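Putative alpha-galactosidase (Bacteroides fragilis, PDB 4NZJ) probably hydrolyses terminal, non-reducing alpha-D-galactose residues from alpha-D-galactosides such as galactose oligosaccharides, galactomannans and galactolipids. Local coordinates at residues L181-D186 and A210-D215; R390-S395 and D402-P407; V415-R420 and L459-A464. All blocks are in the same frame, centred on the assembly; numbering follows the deposited sequence.

Contact 1. Residues L181-D186 and A210-D215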
ATOM      1  N   LEU A 181      12.910  -0.979  -1.965  1.00 17.88           N
ATOM      2  CA  LEU A 181      13.408  -1.030  -0.594  1.00 16.97           C
ATOM      3  C   LEU A 181      13.021   0.211   0.199  1.00 16.08           C
ATOM      4  O   LEU A 181      13.321   1.334  -0.206  1.00 17.13           O
ATOM      5  CB  LEU A 181      14.931  -1.159  -0.580  1.00 18.04           C
ATOM      6  CG  LEU A 181      15.556  -1.136   0.817  1.00 19.44           C
ATOM      7  CD1 LEU A 181      15.096  -2.331   1.627  1.00 20.38           C
ATOM      8  CD2 LEU A 181      17.068  -1.106   0.737  1.00 21.15           C
ATOM      9  N   GLY A 182      12.386  -0.002   1.347  1.00 15.40           N
ATOM     10  CA  GLY A 182      12.117   1.073   2.286  1.00 15.31           C
ATOM     11  C   GLY A 182      13.073   1.054   3.465  1.00 15.80           C
ATOM     12  O   GLY A 182      13.586  -0.002   3.855  1.00 16.83           O
ATOM     13  N   ILE A 183      13.319   2.238   4.024  1.00 15.99           N
ATOM     14  CA  ILE A 183      14.175   2.378   5.184  1.00 16.05           C
ATOM     15  C   ILE A 183      13.492   3.343   6.142  1.00 17.12           C
ATOM     16  O   ILE A 183      12.469   3.937   5.807  1.00 16.63           O
ATOM     17  CB  ILE A 183      15.603   2.832   4.789  1.00 17.83           C
ATOM     18  CG1 ILE A 183      16.638   2.384   5.833  1.00 20.83           C
ATOM     19  CG2 ILE A 183      15.669   4.335   4.542  1.00 18.60           C
ATOM     20  CD1 ILE A 183      18.024   2.229   5.257  1.00 21.74           C
ATOM     21  N   TYR A 184      14.053   3.464   7.336  1.00 17.83           N
ATOM     22  CA  TYR A 184      13.412   4.168   8.426  1.00 17.71           C
ATOM     23  C   TYR A 184      14.375   5.148   9.069  1.00 16.78           C
ATOM     24  O   TYR A 184      15.536   4.822   9.324  1.00 16.71           O
ATOM     25  CB  TYR A 184      12.948   3.143   9.467  1.00 17.58           C
ATOM     26  CG  TYR A 184      12.473   3.731  10.776  1.00 18.06           C
ATOM     27  CD1 TYR A 184      13.373   4.069  11.770  1.00 17.97           C
ATOM     28  CD2 TYR A 184      11.118   3.953  11.016  1.00 19.82           C
ATOM     29  CE1 TYR A 184      12.949   4.613  12.968  1.00 19.45           C
ATOM     30  CE2 TYR A 184      10.681   4.500  12.213  1.00 19.75           C
ATOM     31  CZ  TYR A 184      11.603   4.827  13.188  1.00 19.63           C
ATOM     32  OH  TYR A 184      11.197   5.371  14.389  1.00 21.69           O
ATOM     33  N   SER A 185      13.891   6.349   9.361  1.00 16.33           N
ATOM     34  CA  SER A 185      14.601   7.242  10.260  1.00 16.44           C
ATOM     35  C   SER A 185      13.589   8.086  11.026  1.00 16.44           C
ATOM     36  O   SER A 185      12.388   7.789  11.022  1.00 16.28           O
ATOM     37  CB  SER A 185      15.603   8.112   9.513  1.00 17.40           C
ATOM     38  OG  SER A 185      16.438   8.805  10.433  1.00 18.64           O
ATOM     39  N   ASP A 186      14.078   9.112  11.711  1.00 17.33           N
ATOM     40  CA  ASP A 186      13.258   9.890  12.630  1.00 17.71           C
ATOM     41  C   ASP A 186      13.746  11.332  12.596  1.00 17.41           C
ATOM     42  O   ASP A 186      14.959  11.579  12.488  1.00 18.36           O
ATOM     43  CB  ASP A 186      13.412   9.294  14.032  1.00 19.12           C
ATOM     44  CG  ASP A 186      12.432   9.852  15.035  1.00 20.85           C
ATOM     45  OD1 ASP A 186      12.605  11.015  15.452  1.00 21.69           O
ATOM     46  OD2 ASP A 186      11.512   9.103  15.438  1.00 21.46           O
ATOM     47  N   ALA A 210      20.029   7.213  -0.926  1.00 17.99           N
ATOM     48  CA  ALA A 210      20.015   7.136  -2.383  1.00 19.07           C
ATOM     49  C   ALA A 210      21.183   6.303  -2.913  1.00 19.59           C
ATOM     50  O   ALA A 210      21.005   5.489  -3.823  1.00 19.89           O
ATOM     51  CB  ALA A 210      20.022   8.527  -2.994  1.00 18.62           C
ATOM     52  N   SER A 211      22.368   6.478  -2.331  1.00 19.16           N
ATOM     53  CA  SER A 211      23.538   5.695  -2.747  1.00 19.84           C
ATOM     54  C   SER A 211      23.336   4.193  -2.516  1.00 21.06           C
ATOM     55  O   SER A 211      23.902   3.365  -3.245  1.00 20.55           O
ATOM     56  CB  SER A 211      24.816   6.188  -2.051  1.00 21.50           C
ATOM     57  OG  SER A 211      24.899   5.736  -0.711  1.00 23.54           O
ATOM     58  N   TRP A 212      22.532   3.843  -1.513  1.00 19.13           N
ATOM     59  CA  TRP A 212      22.243   2.442  -1.218  1.00 19.76           C
ATOM     60  C   TRP A 212      21.115   1.870  -2.070  1.00 20.71           C
ATOM     61  O   TRP A 212      20.880   0.663  -2.043  1.00 23.29           O
ATOM     62  CB  TRP A 212      21.881   2.263   0.251  1.00 20.20           C
ATOM     63  CG  TRP A 212      22.924   2.724   1.198  1.00 19.94           C
ATOM     64  CD1 TRP A 212      24.258   2.874   0.953  1.00 21.33           C
ATOM     65  CD2 TRP A 212      22.723   3.085   2.567  1.00 21.17           C
ATOM     66  NE1 TRP A 212      24.901   3.316   2.083  1.00 22.87           N
ATOM     67  CE2 TRP A 212      23.977   3.462   3.088  1.00 21.79           C
ATOM     68  CE3 TRP A 212      21.598   3.140   3.401  1.00 21.35           C
ATOM     69  CZ2 TRP A 212      24.141   3.880   4.410  1.00 22.46           C
ATOM     70  CZ3 TRP A 212      21.760   3.559   4.712  1.00 21.02           C
ATOM     71  CH2 TRP A 212      23.020   3.925   5.204  1.00 22.08           C
ATOM     72  N   GLY A 213      20.402   2.728  -2.794  1.00 19.60           N
ATOM     73  CA  GLY A 213      19.296   2.296  -3.643  1.00 19.81           C
ATOM     74  C   GLY A 213      17.947   2.258  -2.949  1.00 18.17           C
ATOM     75  O   GLY A 213      17.034   1.564  -3.390  1.00 18.83           O
ATOM     76  N   VAL A 214      17.812   3.009  -1.860  1.00 17.32           N
ATOM     77  CA  VAL A 214      16.549   3.113  -1.137  1.00 16.88           C
ATOM     78  C   VAL A 214      15.475   3.766  -2.017  1.00 17.02           C
ATOM     79  O   VAL A 214      15.756   4.706  -2.768  1.00 17.97           O
ATOM     80  CB  VAL A 214      16.744   3.912   0.164  1.00 17.14           C
ATOM     81  CG1 VAL A 214      15.413   4.314   0.795  1.00 17.69           C
ATOM     82  CG2 VAL A 214      17.591   3.108   1.142  1.00 17.71           C
ATOM     83  N   ASP A 215      14.253   3.246  -1.911  1.00 16.98           N
ATOM     84  CA  ASP A 215      13.120   3.688  -2.716  1.00 16.03           C
ATOM     85  C   ASP A 215      11.999   4.338  -1.895  1.00 16.58           C
ATOM     86  O   ASP A 215      11.082   4.930  -2.457  1.00 16.97           O
ATOM     87  CB  ASP A 215      12.552   2.486  -3.460  1.00 17.54           C
ATOM     88  CG  ASP A 215      13.596   1.796  -4.314  1.00 20.15           C
ATOM     89  OD1 ASP A 215      14.087   2.446  -5.260  1.00 22.13           O
ATOM     90  OD2 ASP A 215      13.941   0.624  -4.029  1.00 18.17           O
TER
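W212, in the last turn of helix 202-212, meets I183 of strand 180-186 with the benzene part of its indole: CD1 of I183 lies at the ring edge, near the ring plane, 4.0 Å from CZ3 of W212. The isoleucine reaches that edge with CG1 anti to its own backbone N (chi1 -154°), and the two side chains run at about a right angle. G213, the first residue past the helix, takes a positive phi (89°), and the last turn closes on it in a Schellman motif. Its N still bonds back to A210 O at 3.0 Å. V214 then turns its two methyls to the strand. CG1 packs on CG2 of I183 at 3.8 Å, while CG2 of V214 lies 4.3 Å from CD2 of L181, so this one valine meets side chains of both I183 and L181. F209 of the same helix also packs on I183 and V214. D215 makes the polar part of the contact and holds L181 by both ends of its backbone. D215 N donates to L181 O at 2.7 Å, in the carbonyl plane, and L181 N returns a nearly straight bond (168°) to D215 OD2 at 2.8 Å, using the anti lone pair of that oxygen. The same OD2 bonds H175 and OD1 forms a salt bridge with R247, which probably steadies the carboxylate as an anion in this buried place. Together the helix end, the tight glycine turn and the aspartate lead the chain into strand 216-220, which runs parallel beside strand 180-186: a beta-alpha-beta unit of the catalytic TIM barrel.

Contact 2. Residues R390-S395 and D402-P407; sequences RQAERS and DIWVKP
This beta hairpin, strands 393-397 and 401-407, forms one margin of the C-terminal beta-sandwich domain. E393 and V405 are an antiparallel hydrogen-bonded pair: E393 N donates to V405 O at 3.0 Å, and V405 N to E393 O at 2.8 Å. A water also joins V405 O to E393 OE1. Beyond the non-hydrogen-bonded pair R394 and W404, S395 N makes a weak bond to I403 O. The main side-chain meeting is on the R394/W404 face of the sheet. CB of R394 stands over the six-membered ring of W404, 3.6 Å from its centroid and only 4° off the normal, a CH-pi contact. With CG anti to the backbone N (chi1 -176°), the arginine chain runs on over the indole, and its CD packs 3.5 Å from OD2 of D402. The guanidinium is turned 56° from the ring and makes no direct bond to D402; the salt bridge of NH1 is to E301. D402 OD2 also accepts W404 NE1, which helps fix the rotation of the indole, while OD1 pairs with R420. At the edge of that ring lies A392 O, in its plane, with CB of A392 at 4.0 Å from CE3. K406 bends at its last torsion to bring NZ 2.7 Å from O of R390, which lies ahead of strand 393-397; a water bound by NZ also bridges R390 N and P407 O. M353 and L350 of helix 341-353 cover W404: the hairpin at the edge of the antiparallel sheet packs its tryptophan face against a helix, the junction between barrel and beta-sandwich domains in this GH27-family enzyme.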
ATOM      1  N   ARG A 390      -9.726   7.848  -5.489  1.00 22.69           N
ATOM      2  CA  ARG A 390     -10.643   8.408  -4.499  0.50 23.41           C
ATOM      3  C   ARG A 390     -10.681   7.525  -3.254  1.00 21.34           C
ATOM      4  O   ARG A 390     -10.857   6.308  -3.346  1.00 20.60           O
ATOM      5  CB  ARG A 390     -12.052   8.546  -5.082  0.50 26.17           C
ATOM      6  CG  ARG A 390     -12.169   9.514  -6.250  0.50 30.74           C
ATOM      7  CD  ARG A 390     -12.498  10.935  -5.809  0.50 32.95           C
ATOM      8  NE  ARG A 390     -13.333  11.621  -6.794  0.50 36.58           N
ATOM      9  CZ  ARG A 390     -12.867  12.321  -7.825  0.50 39.01           C
ATOM     10  NH1 ARG A 390     -11.561  12.451  -8.016  0.50 39.91           N
ATOM     11  NH2 ARG A 390     -13.713  12.899  -8.665  0.50 40.27           N
ATOM     12  N   GLN A 391     -10.508   8.136  -2.087  1.00 19.34           N
ATOM     13  CA  GLN A 391     -10.740   7.455  -0.828  1.00 18.34           C
ATOM     14  C   GLN A 391     -12.249   7.376  -0.631  1.00 18.19           C
ATOM     15  O   GLN A 391     -12.936   8.389  -0.701  1.00 19.25           O
ATOM     16  CB  GLN A 391     -10.087   8.215   0.329  1.00 18.33           C
ATOM     17  CG  GLN A 391     -10.467   7.713   1.709  1.00 17.03           C
ATOM     18  CD  GLN A 391      -9.548   8.234   2.799  1.00 17.21           C
ATOM     19  OE1 GLN A 391      -8.344   8.400   2.585  1.00 18.46           O
ATOM     20  NE2 GLN A 391     -10.111   8.491   3.974  1.00 17.00           N
ATOM     21  N   ALA A 392     -12.766   6.175  -0.401  1.00 17.69           N
ATOM     22  CA  ALA A 392     -14.207   6.005  -0.191  1.00 17.88           C
ATOM     23  C   ALA A 392     -14.720   6.903   0.925  1.00 18.96           C
ATOM     24  O   ALA A 392     -14.055   7.077   1.947  1.00 19.10           O
ATOM     25  CB  ALA A 392     -14.530   4.564   0.143  1.00 17.99           C
ATOM     26  N   GLU A 393     -15.906   7.459   0.718  1.00 18.98           N
ATOM     27  CA  GLU A 393     -16.617   8.180   1.759  1.00 20.89           C
ATOM     28  C   GLU A 393     -17.499   7.196   2.500  1.00 20.31           C
ATOM     29  O   GLU A 393     -18.076   6.292   1.887  1.00 20.84           O
ATOM     30  CB  GLU A 393     -17.494   9.267   1.150  1.00 24.37           C
ATOM     31  CG  GLU A 393     -16.726  10.455   0.595  1.00 30.32           C
ATOM     32  CD  GLU A 393     -17.634  11.431  -0.125  1.00 40.22           C
ATOM     33  OE1 GLU A 393     -18.047  11.130  -1.263  1.00 47.47           O
ATOM     34  OE2 GLU A 393     -17.936  12.503   0.442  1.00 47.39           O
ATOM     35  N   ARG A 394     -17.615   7.373   3.813  1.00 18.93           N
ATOM     36  CA  ARG A 394     -18.585   6.613   4.582  1.00 19.37           C
ATOM     37  C   ARG A 394     -19.883   7.406   4.541  1.00 20.65           C
ATOM     38  O   ARG A 394     -20.129   8.286   5.373  1.00 21.56           O
ATOM     39  CB  ARG A 394     -18.107   6.364   6.011  1.00 19.33           C
ATOM     40  CG  ARG A 394     -19.071   5.496   6.810  1.00 20.52           C
ATOM     41  CD  ARG A 394     -18.556   5.204   8.202  1.00 21.40           C
ATOM     42  NE  ARG A 394     -18.405   6.424   8.987  1.00 22.29           N
ATOM     43  CZ  ARG A 394     -17.808   6.495  10.178  1.00 25.51           C
ATOM     44  NH1 ARG A 394     -17.287   5.413  10.735  1.00 28.86           N
ATOM     45  NH2 ARG A 394     -17.729   7.653  10.811  1.00 28.34           N
ATOM     46  N   SER A 395     -20.700   7.097   3.538  1.00 20.20           N
ATOM     47  CA  SER A 395     -21.924   7.841   3.264  1.00 21.18           C
ATOM     48  C   SER A 395     -22.976   7.658   4.348  1.00 19.60           C
ATOM     49  O   SER A 395     -23.772   8.569   4.609  1.00 19.80           O
ATOM     50  CB  SER A 395     -22.503   7.422   1.914  1.00 23.34           C
ATOM     51  OG  SER A 395     -21.564   7.659   0.880  1.00 26.88           O
ATOM     52  N   ASP A 402     -22.111   0.234   8.163  1.00 19.21           N
ATOM     53  CA  ASP A 402     -21.663   1.346   7.349  1.00 18.89           C
ATOM     54  C   ASP A 402     -21.970   1.059   5.885  1.00 19.53           C
ATOM     55  O   ASP A 402     -21.947  -0.103   5.452  1.00 19.90           O
ATOM     56  CB  ASP A 402     -20.146   1.504   7.365  1.00 18.89           C
ATOM     57  CG  ASP A 402     -19.573   1.865   8.711  1.00 20.07           C
ATOM     58  OD1 ASP A 402     -20.322   2.281   9.613  1.00 20.83           O
ATOM     59  OD2 ASP A 402     -18.329   1.744   8.817  1.00 20.97           O
ATOM     60  N   ILE A 403     -22.199   2.125   5.127  1.00 18.87           N
ATOM     61  CA  ILE A 403     -22.161   2.084   3.669  0.50 19.25           C
ATOM     62  C   ILE A 403     -21.042   3.016   3.220  1.00 19.22           C
ATOM     63  O   ILE A 403     -21.108   4.219   3.477  1.00 19.00           O
ATOM     64  CB  ILE A 403     -23.480   2.575   3.038  0.50 21.11           C
ATOM     65  CG1 ILE A 403     -24.654   1.706   3.492  0.50 22.21           C
ATOM     66  CG2 ILE A 403     -23.382   2.566   1.517  0.50 21.92           C
ATOM     67  CD1 ILE A 403     -24.503   0.245   3.140  0.50 22.41           C
ATOM     68  N   TRP A 404     -20.019   2.458   2.578  1.00 17.88           N
ATOM     69  CA  TRP A 404     -18.901   3.232   2.044  1.00 17.80           C
ATOM     70  C   TRP A 404     -19.012   3.250   0.529  1.00 19.89           C
ATOM     71  O   TRP A 404     -19.379   2.245  -0.075  1.00 19.14           O
ATOM     72  CB  TRP A 404     -17.571   2.601   2.432  1.00 17.94           C
ATOM     73  CG  TRP A 404     -17.246   2.612   3.886  1.00 17.85           C
ATOM     74  CD1 TRP A 404     -17.773   1.807   4.854  1.00 17.63           C
ATOM     75  CD2 TRP A 404     -16.267   3.431   4.534  1.00 17.38           C
ATOM     76  NE1 TRP A 404     -17.200   2.093   6.073  1.00 17.84           N
ATOM     77  CE2 TRP A 404     -16.267   3.080   5.901  1.00 17.56           C
ATOM     78  CE3 TRP A 404     -15.398   4.432   4.092  1.00 17.86           C
ATOM     79  CZ2 TRP A 404     -15.431   3.703   6.835  1.00 17.92           C
ATOM     80  CZ3 TRP A 404     -14.561   5.049   5.022  1.00 18.00           C
ATOM     81  CH2 TRP A 404     -14.588   4.680   6.376  1.00 16.68           C
ATOM     82  N   VAL A 405     -18.670   4.378  -0.085  1.00 18.49           N
ATOM     83  CA  VAL A 405     -18.853   4.562  -1.523  1.00 20.07           C
ATOM     84  C   VAL A 405     -17.598   5.163  -2.140  1.00 20.56           C
ATOM     85  O   VAL A 405     -17.114   6.203  -1.685  1.00 20.28           O
ATOM     86  CB  VAL A 405     -20.048   5.484  -1.813  1.00 22.20           C
ATOM     87  CG1 VAL A 405     -20.269   5.622  -3.313  1.00 23.52           C
ATOM     88  CG2 VAL A 405     -21.297   4.948  -1.133  1.00 23.36           C
ATOM     89  N   LYS A 406     -17.088   4.505  -3.179  1.00 21.00           N
ATOM     90  CA  LYS A 406     -15.859   4.917  -3.859  1.00 20.38           C
ATOM     91  C   LYS A 406     -16.121   5.067  -5.361  1.00 21.68           C
ATOM     92  O   LYS A 406     -16.284   4.067  -6.061  1.00 22.45           O
ATOM     93  CB  LYS A 406     -14.766   3.867  -3.625  1.00 20.24           C
ATOM     94  CG  LYS A 406     -13.344   4.262  -4.035  1.00 21.00           C
ATOM     95  CD  LYS A 406     -12.462   3.021  -4.069  1.00 20.95           C
ATOM     96  CE  LYS A 406     -10.971   3.301  -3.939  1.00 21.93           C
ATOM     97  NZ  LYS A 406     -10.435   4.235  -4.961  1.00 21.37           N
ATOM     98  N   PRO A 407     -16.152   6.309  -5.867  1.00 23.01           N
ATOM     99  CA  PRO A 407     -16.231   6.495  -7.317  1.00 24.28           C
ATOM    100  C   PRO A 407     -14.991   5.934  -8.005  1.00 23.98           C
ATOM    101  O   PRO A 407     -13.899   6.029  -7.452  1.00 22.87           O
ATOM    102  CB  PRO A 407     -16.305   8.023  -7.478  1.00 26.29           C
ATOM    103  CG  PRO A 407     -16.726   8.536  -6.142  1.00 27.16           C
ATOM    104  CD  PRO A 407     -16.122   7.595  -5.151  1.00 25.09           C
TER
HETATM  105  O   HOH W   1     -11.183   5.592  -7.292  1.00 21.31           O
HETATM  106  O   HOH W   2     -18.100   8.721  -2.531  1.00 34.33           O
HETATM  107  O   HOH W   3     -16.583   3.001  10.389  1.00 34.68           O

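Contact 3. Residues V415-R420 and L459-A464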
ATOM      1  N   VAL A 415     -19.359   0.024  -3.852  1.00 21.26           N
ATOM      2  CA  VAL A 415     -20.158   0.202  -2.649  1.00 20.93           C
ATOM      3  C   VAL A 415     -19.847  -0.941  -1.694  1.00 20.95           C
ATOM      4  O   VAL A 415     -19.979  -2.106  -2.063  1.00 21.97           O
ATOM      5  CB  VAL A 415     -21.665   0.227  -2.978  1.00 21.52           C
ATOM      6  CG1 VAL A 415     -22.507   0.296  -1.704  1.00 21.65           C
ATOM      7  CG2 VAL A 415     -21.989   1.392  -3.903  1.00 22.33           C
ATOM      8  N   ALA A 416     -19.435  -0.607  -0.474  1.00 19.20           N
ATOM      9  CA  ALA A 416     -19.150  -1.611   0.546  1.00 19.52           C
ATOM     10  C   ALA A 416     -20.174  -1.503   1.661  1.00 20.73           C
ATOM     11  O   ALA A 416     -20.354  -0.427   2.232  1.00 20.07           O
ATOM     12  CB  ALA A 416     -17.751  -1.423   1.107  1.00 21.20           C
ATOM     13  N   CYS A 417     -20.837  -2.617   1.955  1.00 19.48           N
ATOM     14  CA  CYS A 417     -21.775  -2.712   3.068  1.00 20.08           C
ATOM     15  C   CYS A 417     -21.079  -3.457   4.185  1.00 19.77           C
ATOM     16  O   CYS A 417     -20.761  -4.633   4.039  1.00 18.74           O
ATOM     17  CB  CYS A 417     -23.034  -3.462   2.646  1.00 21.68           C
ATOM     18  SG  CYS A 417     -23.873  -2.742   1.223  1.00 25.33           S
ATOM     19  N   PHE A 418     -20.819  -2.765   5.289  1.00 18.51           N
ATOM     20  CA  PHE A 418     -19.980  -3.302   6.347  1.00 17.68           C
ATOM     21  C   PHE A 418     -20.750  -3.418   7.645  1.00 18.72           C
ATOM     22  O   PHE A 418     -21.178  -2.421   8.216  1.00 18.69           O
ATOM     23  CB  PHE A 418     -18.753  -2.413   6.526  1.00 16.84           C
ATOM     24  CG  PHE A 418     -17.947  -2.711   7.759  1.00 18.41           C
ATOM     25  CD1 PHE A 418     -17.590  -4.015   8.087  1.00 20.18           C
ATOM     26  CD2 PHE A 418     -17.518  -1.672   8.587  1.00 19.23           C
ATOM     27  CE1 PHE A 418     -16.832  -4.279   9.217  1.00 20.94           C
ATOM     28  CE2 PHE A 418     -16.764  -1.931   9.719  1.00 20.21           C
ATOM     29  CZ  PHE A 418     -16.420  -3.233  10.036  1.00 21.31           C
ATOM     30  N   ASN A 419     -20.942  -4.656   8.079  1.00 18.79           N
ATOM     31  CA  ASN A 419     -21.592  -4.960   9.335  1.00 19.71           C
ATOM     32  C   ASN A 419     -20.590  -4.900  10.483  1.00 22.28           C
ATOM     33  O   ASN A 419     -19.743  -5.773  10.611  1.00 24.18           O
ATOM     34  CB  ASN A 419     -22.225  -6.352   9.261  1.00 21.16           C
ATOM     35  CG  ASN A 419     -22.976  -6.719  10.518  1.00 22.48           C
ATOM     36  OD1 ASN A 419     -23.319  -5.857  11.323  1.00 22.97           O
ATOM     37  ND2 ASN A 419     -23.256  -8.008  10.686  1.00 22.04           N
ATOM     38  N   ARG A 420     -20.691  -3.862  11.312  1.00 24.52           N
ATOM     39  CA  ARG A 420     -19.866  -3.742  12.519  1.00 28.40           C
ATOM     40  C   ARG A 420     -20.259  -4.736  13.598  1.00 30.46           C
ATOM     41  O   ARG A 420     -19.425  -5.130  14.412  1.00 36.65           O
ATOM     42  CB  ARG A 420     -20.008  -2.347  13.130  1.00 30.19           C
ATOM     43  CG  ARG A 420     -18.817  -1.450  12.931  1.00 34.21           C
ATOM     44  CD  ARG A 420     -19.136  -0.064  13.466  1.00 32.89           C
ATOM     45  NE  ARG A 420     -19.965   0.657  12.507  1.00 28.53           N
ATOM     46  CZ  ARG A 420     -21.254   0.969  12.658  1.00 25.53           C
ATOM     47  NH1 ARG A 420     -21.930   0.659  13.756  1.00 28.23           N
ATOM     48  NH2 ARG A 420     -21.878   1.613  11.679  1.00 24.23           N
ATOM     49  N   LEU A 459     -31.389  -4.296  -3.965  1.00 32.68           N
ATOM     50  CA  LEU A 459     -30.460  -5.389  -3.730  1.00 32.84           C
ATOM     51  C   LEU A 459     -30.424  -5.717  -2.243  1.00 31.59           C
ATOM     52  O   LEU A 459     -30.076  -4.869  -1.420  1.00 29.75           O
ATOM     53  CB  LEU A 459     -29.059  -5.027  -4.230  1.00 32.72           C
ATOM     54  CG  LEU A 459     -27.974  -6.097  -4.078  1.00 33.51           C
ATOM     55  CD1 LEU A 459     -28.315  -7.341  -4.880  1.00 36.29           C
ATOM     56  CD2 LEU A 459     -26.629  -5.535  -4.506  1.00 34.19           C
ATOM     57  N   ILE A 460     -30.804  -6.948  -1.912  1.00 32.59           N
ATOM     58  CA  ILE A 460     -30.774  -7.423  -0.536  0.50 31.67           C
ATOM     59  C   ILE A 460     -29.374  -7.942  -0.230  1.00 30.45           C
ATOM     60  O   ILE A 460     -28.880  -8.855  -0.894  1.00 31.00           O
ATOM     61  CB  ILE A 460     -31.821  -8.530  -0.294  0.50 33.90           C
ATOM     62  CG1 ILE A 460     -33.230  -8.001  -0.578  0.50 35.08           C
ATOM     63  CG2 ILE A 460     -31.735  -9.051   1.136  0.50 33.84           C
ATOM     64  CD1 ILE A 460     -34.318  -9.053  -0.481  0.50 36.35           C
ATOM     65  N   VAL A 461     -28.730  -7.348   0.772  1.00 27.64           N
ATOM     66  CA  VAL A 461     -27.381  -7.717   1.165  1.00 25.78           C
ATOM     67  C   VAL A 461     -27.421  -8.356   2.549  1.00 27.05           C
ATOM     68  O   VAL A 461     -27.765  -7.694   3.529  1.00 27.32           O
ATOM     69  CB  VAL A 461     -26.458  -6.484   1.184  1.00 24.34           C
ATOM     70  CG1 VAL A 461     -25.056  -6.856   1.636  1.00 23.13           C
ATOM     71  CG2 VAL A 461     -26.437  -5.825  -0.190  1.00 24.84           C
ATOM     72  N   LYS A 462     -27.099  -9.648   2.609  1.00 26.45           N
ATOM     73  CA  LYS A 462     -27.099 -10.408   3.856  0.50 27.20           C
ATOM     74  C   LYS A 462     -25.679 -10.489   4.391  1.00 25.91           C
ATOM     75  O   LYS A 462     -24.785 -10.988   3.706  1.00 25.81           O
ATOM     76  CB  LYS A 462     -27.640 -11.821   3.621  0.50 29.29           C
ATOM     77  CG  LYS A 462     -29.105 -11.874   3.228  0.50 31.52           C
ATOM     78  CD  LYS A 462     -29.989 -11.403   4.367  0.50 32.85           C
ATOM     79  CE  LYS A 462     -31.441 -11.783   4.150  0.50 35.75           C
ATOM     80  NZ  LYS A 462     -32.298 -11.360   5.293  0.50 36.76           N
ATOM     81  N   LEU A 463     -25.465  -9.985   5.604  1.00 24.29           N
ATOM     82  CA  LEU A 463     -24.134  -9.922   6.188  1.00 22.53           C
ATOM     83  C   LEU A 463     -24.029 -10.771   7.449  1.00 22.49           C
ATOM     84  O   LEU A 463     -24.868 -10.678   8.342  1.00 23.21           O
ATOM     85  CB  LEU A 463     -23.783  -8.465   6.516  1.00 22.20           C
ATOM     86  CG  LEU A 463     -23.760  -7.495   5.331  1.00 22.37           C
ATOM     87  CD1 LEU A 463     -23.658  -6.046   5.791  1.00 22.61           C
ATOM     88  CD2 LEU A 463     -22.616  -7.829   4.386  1.00 22.20           C
ATOM     89  N   ALA A 464     -22.994 -11.603   7.503  1.00 22.64           N
ATOM     90  CA  ALA A 464     -22.631 -12.308   8.728  1.00 22.89           C
ATOM     91  C   ALA A 464     -22.036 -11.292   9.706  1.00 21.70           C
ATOM     92  O   ALA A 464     -21.734 -10.160   9.312  1.00 20.83           O
ATOM     93  CB  ALA A 464     -21.618 -13.399   8.425  1.00 23.47           C
TER
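In N419, chi1 of -178° sets CG anti to the backbone N and carries the amide along toward A464; in L463, chi1 of -60° places CG beside its own backbone N and aims the leucine fork at strand 413-419. CD1 of L463 settles among three groups, 3.7 Å from O of C417, 3.8 Å from CB of N419 and 4.1 Å from CB of C417. CD2 of L463 touches the same carbonyl oxygen, so both methyls of the fork rest against it from one side. Further back along the strands, CG1 of V461 lies 4.1 Å from CB of C417. The polar part is one bond: N419 ND2 donates to A464 O at 3.0 Å, approaching from above the carbonyl plane rather than along a lone pair. The amide is gripped at both ends, since ND2 also donates to S423 O and OD1 accepts from A421 N; these bonds fix its rotation and tie the turn after strand 413-419 to the end of strand 458-463. The two strands run in roughly the same direction, 38° apart, with axes 8.2 Å apart at closest, a face-to-face packing of separate sheets. Strand 413-419 lies between 401-407 and 468-473 in the larger sheet, and 458-463 pairs with 425-430 in the other. L429 and V427 of strand 425-430 join C417 and L463 in the interior, Y471 of strand 468-473 packs on V461, and F418, turned the other way, rests on L350 of helix 341-353.

From the N terminus, contact 1 comes first and closes a loop of 23 residues, holding the end of helix 202-212 and the entry to strand 216-220 against strand 180-186 of the barrel. Contact 2 closes a short hairpin of six intervening residues, and contact 3 a longer excursion of 38. The three follow in series, neither nesting nor crossing. The centre of contact 1 is about 34 Å from that of contact 2 and about 41 Å from that of contact 3, across the chain's centre from both. Contacts 2 and 3 touch through neighbouring strands 401-407 and 413-419, where I403 packs on C417, so the hairpin and the strand facing the second sheet belong to the same sheet.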